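Local coordinates for protein gdp-l-fucose synthetase (PDB 6AQZ) that binds NADP and probably catalyses the NADPH-dependent last step of GDP-L-fucose synthesis, the epimerisation and reduction of a GDP-4-keto-6-deoxymannose intermediate, at residues 28-33 and 81-86; 33-38 and 196-201. All blocks are in the same frame, centred on the assembly; numbering follows the deposited sequence.

Contact 1 (28-33 and 81-86); sequences LVTGGT and VIHLAA. With NAP (NADP nicotinamide-adenine-dinucleotide phosphate), chain G.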
loop_
_atom_site.group_PDB
_atom_site.type_symbol
_atom_site.label_atom_id
_atom_site.label_comp_id
_atom_site.label_asym_id
_atom_site.label_seq_id
_atom_site.Cartn_x
_atom_site.Cartn_y
_atom_site.Cartn_z
ATOM N N LEU A 28 11.065 10.635 21.205
ATOM C CA LEU A 28 10.289 9.412 21.361
ATOM C C LEU A 28 10.806 8.355 20.394
ATOM O O LEU A 28 10.891 8.605 19.187
ATOM C CB LEU A 28 8.812 9.698 21.100
ATOM C CG LEU A 28 7.757 8.717 21.607
ATOM C CD1 LEU A 28 7.823 8.531 23.117
ATOM C CD2 LEU A 28 6.354 9.167 21.146
ATOM N N VAL A 29 11.162 7.184 20.920
ATOM C CA VAL A 29 11.689 6.089 20.107
ATOM C C VAL A 29 10.686 4.941 20.220
ATOM O O VAL A 29 10.639 4.242 21.243
ATOM C CB VAL A 29 13.093 5.645 20.548
ATOM C CG1 VAL A 29 13.630 4.524 19.644
ATOM C CG2 VAL A 29 14.070 6.813 20.550
ATOM N N THR A 30 9.876 4.736 19.176
ATOM C CA THR A 30 9.052 3.536 19.149
ATOM C C THR A 30 9.939 2.358 18.800
ATOM O O THR A 30 10.943 2.507 18.091
ATOM C CB THR A 30 7.906 3.633 18.131
ATOM O OG1 THR A 30 8.409 3.371 16.812
ATOM C CG2 THR A 30 7.222 5.016 18.188
ATOM N N GLY A 31 9.560 1.178 19.288
ATOM C CA GLY A 31 10.416 0.015 19.101
ATOM C C GLY A 31 11.796 0.186 19.705
ATOM O O GLY A 31 12.777 -0.370 19.194
ATOM N N GLY A 32 11.893 0.948 20.792
ATOM C CA GLY A 32 13.177 1.226 21.405
ATOM C C GLY A 32 13.776 0.099 22.236
ATOM O O GLY A 32 14.896 0.269 22.717
ATOM N N THR A 33 13.062 -1.024 22.427
ATOM C CA THR A 33 13.548 -2.156 23.209
ATOM C C THR A 33 14.106 -3.284 22.345
ATOM O O THR A 33 14.674 -4.238 22.893
ATOM C CB THR A 33 12.449 -2.728 24.139
ATOM O OG1 THR A 33 11.333 -3.195 23.368
ATOM C CG2 THR A 33 11.965 -1.666 25.144
ATOM N N VAL A 81 10.889 12.188 16.808
ATOM C CA VAL A 81 10.422 10.817 16.885
ATOM C C VAL A 81 11.331 9.958 16.014
ATOM O O VAL A 81 11.577 10.287 14.846
ATOM C CB VAL A 81 8.942 10.702 16.462
ATOM C CG1 VAL A 81 8.529 9.235 16.241
ATOM C CG2 VAL A 81 8.071 11.314 17.521
ATOM N N ILE A 82 11.846 8.875 16.589
ATOM C CA ILE A 82 12.515 7.829 15.826
ATOM C C ILE A 82 11.580 6.630 15.852
ATOM O O ILE A 82 11.347 6.042 16.913
ATOM C CB ILE A 82 13.889 7.467 16.396
ATOM C CG1 ILE A 82 14.796 8.696 16.449
ATOM C CG2 ILE A 82 14.533 6.368 15.542
ATOM C CD1 ILE A 82 16.173 8.374 16.971
ATOM N N HIS A 83 11.028 6.274 14.690
ATOM C CA HIS A 83 9.980 5.255 14.579
ATOM C C HIS A 83 10.627 3.950 14.121
ATOM O O HIS A 83 10.857 3.748 12.929
ATOM C CB HIS A 83 8.897 5.731 13.613
ATOM C CG HIS A 83 7.889 4.686 13.259
ATOM N ND1 HIS A 83 7.387 3.788 14.182
ATOM C CD2 HIS A 83 7.252 4.423 12.092
ATOM C CE1 HIS A 83 6.510 3.000 13.590
ATOM N NE2 HIS A 83 6.401 3.372 12.324
ATOM N N LEU A 84 10.955 3.073 15.082
ATOM C CA LEU A 84 11.544 1.778 14.780
ATOM C C LEU A 84 10.573 0.618 14.967
ATOM O O LEU A 84 10.846 -0.480 14.481
ATOM C CB LEU A 84 12.789 1.537 15.657
ATOM C CG LEU A 84 13.884 2.628 15.654
ATOM C CD1 LEU A 84 14.994 2.258 16.644
ATOM C CD2 LEU A 84 14.491 2.918 14.304
ATOM N N ALA A 85 9.460 0.821 15.654
ATOM C CA ALA A 85 8.560 -0.289 15.914
ATOM C C ALA A 85 8.018 -0.838 14.600
ATOM O O ALA A 85 7.719 -0.086 13.661
ATOM C CB ALA A 85 7.399 0.168 16.801
ATOM N N ALA A 86 7.926 -2.164 14.537
ATOM C CA ALA A 86 7.338 -2.870 13.412
ATOM C C ALA A 86 6.905 -4.244 13.890
ATOM O O ALA A 86 7.443 -4.780 14.859
ATOM C CB ALA A 86 8.318 -3.014 12.249
HETATM P PA NAP G . 13.110 -6.047 16.909
HETATM O O1A NAP G . 12.235 -7.219 16.584
HETATM O O2A NAP G . 14.497 -6.229 17.467
HETATM O O5B NAP G . 12.336 -4.991 17.919
HETATM C C5B NAP G . 11.228 -4.515 17.238
HETATM C C4B NAP G . 10.559 -3.469 18.171
HETATM O O4B NAP G . 9.185 -3.220 17.776
HETATM C C3B NAP G . 10.582 -3.929 19.684
HETATM O O3B NAP G . 10.796 -2.821 20.516
HETATM C C2B NAP G . 9.118 -4.338 19.903
HETATM O O2B NAP G . 8.662 -4.100 21.135
HETATM C C1B NAP G . 8.444 -3.227 18.989
HETATM N N9A NAP G . 7.049 -3.538 18.698
HETATM C C8A NAP G . 6.565 -4.548 17.892
HETATM N N7A NAP G . 5.214 -4.569 17.819
HETATM C C5A NAP G . 4.815 -3.524 18.635
HETATM C C6A NAP G . 3.550 -3.049 18.967
HETATM N N6A NAP G . 2.411 -3.652 18.434
HETATM N N1A NAP G . 3.395 -1.976 19.781
HETATM C C2A NAP G . 4.565 -1.441 20.241
HETATM N N3A NAP G . 5.849 -1.795 20.021
HETATM C C4A NAP G . 5.945 -2.859 19.189
HETATM O O3 NAP G . 13.157 -5.326 15.405
HETATM P PN NAP G . 14.528 -4.577 15.097
HETATM O O1N NAP G . 14.906 -3.568 16.112
HETATM O O2N NAP G . 15.541 -5.453 14.395
HETATM O O5D NAP G . 14.107 -3.545 13.747
HETATM C C5D NAP G . 13.397 -2.433 14.123
HETATM C C4D NAP G . 13.232 -1.657 12.835
HETATM O O4D NAP G . 14.405 -1.885 12.035
HETATM C C3D NAP G . 12.005 -2.298 12.027
HETATM O O3D NAP G . 11.252 -1.284 11.455
HETATM C C2D NAP G . 12.708 -3.172 10.964
HETATM O O2D NAP G . 12.056 -3.223 9.755
HETATM C C1D NAP G . 14.019 -2.360 10.751
HETATM N N1N NAP G . 15.065 -3.223 10.128
HETATM C C2N NAP G . 15.731 -4.223 10.842
HETATM C C3N NAP G . 16.665 -5.021 10.217
HETATM C C7N NAP G . 17.360 -6.097 10.994
HETATM O O7N NAP G . 18.143 -6.908 10.469
HETATM N N7N NAP G . 17.119 -6.209 12.368
HETATM C C4N NAP G . 17.005 -4.874 8.783
HETATM C C5N NAP G . 16.233 -3.792 8.099
HETATM C C6N NAP G . 15.344 -3.039 8.750
HETATM P P2B NAP G . 8.861 -5.466 22.375
HETATM O O1X NAP G . 10.353 -5.459 22.507
HETATM O O2X NAP G . 8.061 -4.873 23.537
HETATM O O3X NAP G . 8.240 -6.599 21.614
#
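The hydroxyl OG1 of T30 is gripped by two groups of segment 81-86: the backbone N of A85 donates to it over 3.0 Å in a nearly straight bond (167°), and ND1 of H83 hydrogen-bonds OG1 at 2.9 Å, near the imidazole plane at its edge. A first torsion of 79° places OG1 between the backbone N and the carbonyl carbon, where threonine can serve both partners. NE2 at the far end of the H83 ring bonds N109, so both ring nitrogens are engaged and the rotation of the imidazole is fixed. Behind this polar cluster, strands 28-30 and 81-83 run parallel, 7° apart. I82 N bonds L28 O, T30 N bonds I82 O, and L84 N bonds T30 O at 3.1 Å. The branched residues V29 and I82 share one face of the sheet, and CG1 of V29 packs on CD1 of L84 at 4.0 Å. G31 has a positive phi and its CA lies 3.7 Å from CA of A85; a bare alpha carbon suits so tight a turn. Beyond the strand ends, T33 OG1 holds NADP atom O1X, a 2'-phosphate oxygen, at 2.6 Å. Adjacent parallel strands ending at a dinucleotide are characteristic of the Rossmann fold.

Contact 2 (33-38 and 196-201); sequences TGLFGK and PHDNFN. With NAP (NADP nicotinamide-adenine-dinucleotide phosphate), chain G.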
loop_
_atom_site.group_PDB
_atom_site.type_symbol
_atom_site.label_atom_id
_atom_site.label_comp_id
_atom_site.label_asym_id
_atom_site.label_seq_id
_atom_site.Cartn_x
_atom_site.Cartn_y
_atom_site.Cartn_z
ATOM N N THR A 33 13.062 -1.024 22.427
ATOM C CA THR A 33 13.548 -2.156 23.209
ATOM C C THR A 33 14.106 -3.284 22.345
ATOM O O THR A 33 14.674 -4.238 22.893
ATOM C CB THR A 33 12.449 -2.728 24.139
ATOM O OG1 THR A 33 11.333 -3.195 23.368
ATOM C CG2 THR A 33 11.965 -1.666 25.144
ATOM N N GLY A 34 13.986 -3.190 21.017
ATOM C CA GLY A 34 14.506 -4.207 20.123
ATOM C C GLY A 34 15.964 -3.969 19.779
ATOM O O GLY A 34 16.621 -3.072 20.308
ATOM N N LEU A 35 16.440 -4.728 18.792
ATOM C CA LEU A 35 17.846 -4.642 18.397
ATOM C C LEU A 35 18.287 -3.204 18.068
ATOM O O LEU A 35 19.169 -2.638 18.733
ATOM C CB LEU A 35 18.073 -5.564 17.196
ATOM C CG LEU A 35 19.428 -5.418 16.522
ATOM C CD1 LEU A 35 20.530 -5.870 17.503
ATOM C CD2 LEU A 35 19.503 -6.216 15.256
ATOM N N PHE A 36 17.646 -2.579 17.072
ATOM C CA PHE A 36 18.050 -1.245 16.626
ATOM C C PHE A 36 17.861 -0.230 17.747
ATOM O O PHE A 36 18.754 0.588 18.020
ATOM C CB PHE A 36 17.245 -0.859 15.366
ATOM C CG PHE A 36 17.920 0.170 14.444
ATOM C CD1 PHE A 36 19.104 0.808 14.800
ATOM C CD2 PHE A 36 17.344 0.490 13.228
ATOM C CE1 PHE A 36 19.693 1.735 13.968
ATOM C CE2 PHE A 36 17.935 1.435 12.360
ATOM C CZ PHE A 36 19.103 2.059 12.738
ATOM N N GLY A 37 16.731 -0.319 18.454
ATOM C CA GLY A 37 16.438 0.639 19.507
ATOM C C GLY A 37 17.459 0.639 20.632
ATOM O O GLY A 37 17.859 1.706 21.115
ATOM N N LYS A 38 17.860 -0.564 21.100
ATOM C CA LYS A 38 18.845 -0.659 22.181
ATOM C C LYS A 38 20.189 -0.094 21.741
ATOM O O LYS A 38 20.932 0.454 22.557
ATOM C CB LYS A 38 19.007 -2.113 22.642
ATOM C CG LYS A 38 17.740 -2.698 23.280
ATOM C CD LYS A 38 17.335 -2.004 24.563
ATOM C CE LYS A 38 18.084 -2.588 25.743
ATOM N NZ LYS A 38 17.582 -2.026 27.017
ATOM N N PRO A 196 23.879 -6.779 20.018
ATOM C CA PRO A 196 23.250 -7.146 21.287
ATOM C C PRO A 196 21.760 -6.853 21.271
ATOM O O PRO A 196 21.276 -6.000 20.527
ATOM C CB PRO A 196 23.997 -6.292 22.329
ATOM C CG PRO A 196 24.744 -5.289 21.595
ATOM C CD PRO A 196 24.981 -5.823 20.195
ATOM N N HIS A 197 21.030 -7.605 22.098
ATOM C CA HIS A 197 19.579 -7.516 22.246
ATOM C C HIS A 197 18.822 -7.939 20.992
ATOM O O HIS A 197 17.635 -7.646 20.866
ATOM C CB HIS A 197 19.156 -6.111 22.667
ATOM C CG HIS A 197 19.724 -5.692 23.983
ATOM N ND1 HIS A 197 19.187 -6.094 25.186
ATOM C CD2 HIS A 197 20.782 -4.901 24.286
ATOM C CE1 HIS A 197 19.887 -5.565 26.174
ATOM N NE2 HIS A 197 20.858 -4.835 25.655
ATOM N N ASP A 198 19.484 -8.678 20.104
ATOM C CA ASP A 198 18.887 -9.272 18.921
ATOM C C ASP A 198 17.946 -10.403 19.317
ATOM O O ASP A 198 17.757 -10.709 20.495
ATOM C CB ASP A 198 19.982 -9.789 17.998
ATOM C CG ASP A 198 19.584 -9.761 16.535
ATOM O OD1 ASP A 198 18.369 -9.754 16.245
ATOM O OD2 ASP A 198 20.503 -9.776 15.686
ATOM N N ASN A 199 17.306 -11.000 18.316
ATOM C CA ASN A 199 16.490 -12.196 18.499
ATOM C C ASN A 199 17.327 -13.396 18.072
ATOM O O ASN A 199 17.573 -13.590 16.879
ATOM C CB ASN A 199 15.191 -12.112 17.701
ATOM C CG ASN A 199 14.315 -13.324 17.912
ATOM O OD1 ASN A 199 14.672 -14.248 18.656
ATOM N ND2 ASN A 199 13.153 -13.323 17.293
ATOM N N PHE A 200 17.758 -14.208 19.040
ATOM C CA PHE A 200 18.687 -15.290 18.761
ATOM C C PHE A 200 18.019 -16.650 18.604
ATOM O O PHE A 200 18.711 -17.670 18.644
ATOM C CB PHE A 200 19.739 -15.358 19.856
ATOM C CG PHE A 200 20.590 -14.143 19.933
ATOM C CD1 PHE A 200 21.745 -14.051 19.195
ATOM C CD2 PHE A 200 20.230 -13.087 20.750
ATOM C CE1 PHE A 200 22.538 -12.922 19.282
ATOM C CE2 PHE A 200 21.014 -11.959 20.842
ATOM C CZ PHE A 200 22.175 -11.880 20.114
ATOM N N ASN A 201 16.703 -16.689 18.432
ATOM C CA ASN A 201 16.018 -17.941 18.148
ATOM C C ASN A 201 16.489 -18.477 16.804
ATOM O O ASN A 201 16.363 -17.791 15.786
ATOM C CB ASN A 201 14.506 -17.692 18.127
ATOM C CG ASN A 201 13.699 -18.965 17.899
ATOM O OD1 ASN A 201 13.441 -19.349 16.756
ATOM N ND2 ASN A 201 13.258 -19.596 18.982
HETATM P PA NAP G . 13.110 -6.047 16.909
HETATM O O1A NAP G . 12.235 -7.219 16.584
HETATM O O2A NAP G . 14.497 -6.229 17.467
HETATM O O5B NAP G . 12.336 -4.991 17.919
HETATM C C5B NAP G . 11.228 -4.515 17.238
HETATM C C4B NAP G . 10.559 -3.469 18.171
HETATM O O4B NAP G . 9.185 -3.220 17.776
HETATM C C3B NAP G . 10.582 -3.929 19.684
HETATM O O3B NAP G . 10.796 -2.821 20.516
HETATM C C2B NAP G . 9.118 -4.338 19.903
HETATM O O2B NAP G . 8.662 -4.100 21.135
HETATM C C1B NAP G . 8.444 -3.227 18.989
HETATM N N9A NAP G . 7.049 -3.538 18.698
HETATM C C8A NAP G . 6.565 -4.548 17.892
HETATM N N7A NAP G . 5.214 -4.569 17.819
HETATM C C5A NAP G . 4.815 -3.524 18.635
HETATM C C6A NAP G . 3.550 -3.049 18.967
HETATM N N6A NAP G . 2.411 -3.652 18.434
HETATM N N1A NAP G . 3.395 -1.976 19.781
HETATM C C2A NAP G . 4.565 -1.441 20.241
HETATM N N3A NAP G . 5.849 -1.795 20.021
HETATM C C4A NAP G . 5.945 -2.859 19.189
HETATM O O3 NAP G . 13.157 -5.326 15.405
HETATM P PN NAP G . 14.528 -4.577 15.097
HETATM O O1N NAP G . 14.906 -3.568 16.112
HETATM O O2N NAP G . 15.541 -5.453 14.395
HETATM O O5D NAP G . 14.107 -3.545 13.747
HETATM C C5D NAP G . 13.397 -2.433 14.123
HETATM C C4D NAP G . 13.232 -1.657 12.835
HETATM O O4D NAP G . 14.405 -1.885 12.035
HETATM C C3D NAP G . 12.005 -2.298 12.027
HETATM O O3D NAP G . 11.252 -1.284 11.455
HETATM C C2D NAP G . 12.708 -3.172 10.964
HETATM O O2D NAP G . 12.056 -3.223 9.755
HETATM C C1D NAP G . 14.019 -2.360 10.751
HETATM N N1N NAP G . 15.065 -3.223 10.128
HETATM C C2N NAP G . 15.731 -4.223 10.842
HETATM C C3N NAP G . 16.665 -5.021 10.217
HETATM C C7N NAP G . 17.360 -6.097 10.994
HETATM O O7N NAP G . 18.143 -6.908 10.469
HETATM N N7N NAP G . 17.119 -6.209 12.368
HETATM C C4N NAP G . 17.005 -4.874 8.783
HETATM C C5N NAP G . 16.233 -3.792 8.099
HETATM C C6N NAP G . 15.344 -3.039 8.750
HETATM P P2B NAP G . 8.861 -5.466 22.375
HETATM O O1X NAP G . 10.353 -5.459 22.507
HETATM O O2X NAP G . 8.061 -4.873 23.537
HETATM O O3X NAP G . 8.240 -6.599 21.614
#
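K38 lays its bent chain across the H197 ring, the two side chains meeting at about a right angle. Atom CE of K38 stands 3.5 Å from the H197 ring centroid and 11° off the normal, a CH-pi contact over one face, while CB and CG lie against CD2 and CG of the same ring. Bends at the second and third torsions fold the methylenes over the imidazole, and NZ goes on to a salt bridge with E41; a long aliphatic chain with a charged end suits this partly exposed place. The ring of W331 also meets H197. Deeper in, L35 crosses D198 obliquely: its CG is anti to the backbone N (170°), which carries CD2 to 3.7 Å from D198 OD2 and CD1 toward P196 O. The D198 carboxylate is turned back to its own chain, OD1 accepting from N199 N. H197 O bonds R340, which also binds NADP. At the helix start, L35 N donates to O2A of NADP at 2.8 Å. F36 N reaches O1N of NADP at 3.1 Å. CA of G34, the N-cap, lies 3.2 Å from NADP O5B; a glycine lets the diphosphate come up against the backbone. This turn fits the Rossmann-type TGxxGxxG motif of extended short-chain dehydrogenases.

From the N terminus, strand 26-30 leads through the glycine-rich turn, with T33 common to both contacts, into helix 35-46. Contact 1 closes the shorter loop when strand 80-83 returns beside strand 26-30, after strand 52-55 and helix 66-76. Contact 2 closes the longer one, from the start of helix 35-46 to the loop between strand 184-194 and helix 207-221. Since 81-86 falls between 33-38 and 196-201, the two cross along the chain. They also touch in space, CD1 of L84 packing on CA of G37 at 3.6 Å. Together they tie the sheet, the first helix and the later loop round one NADP molecule.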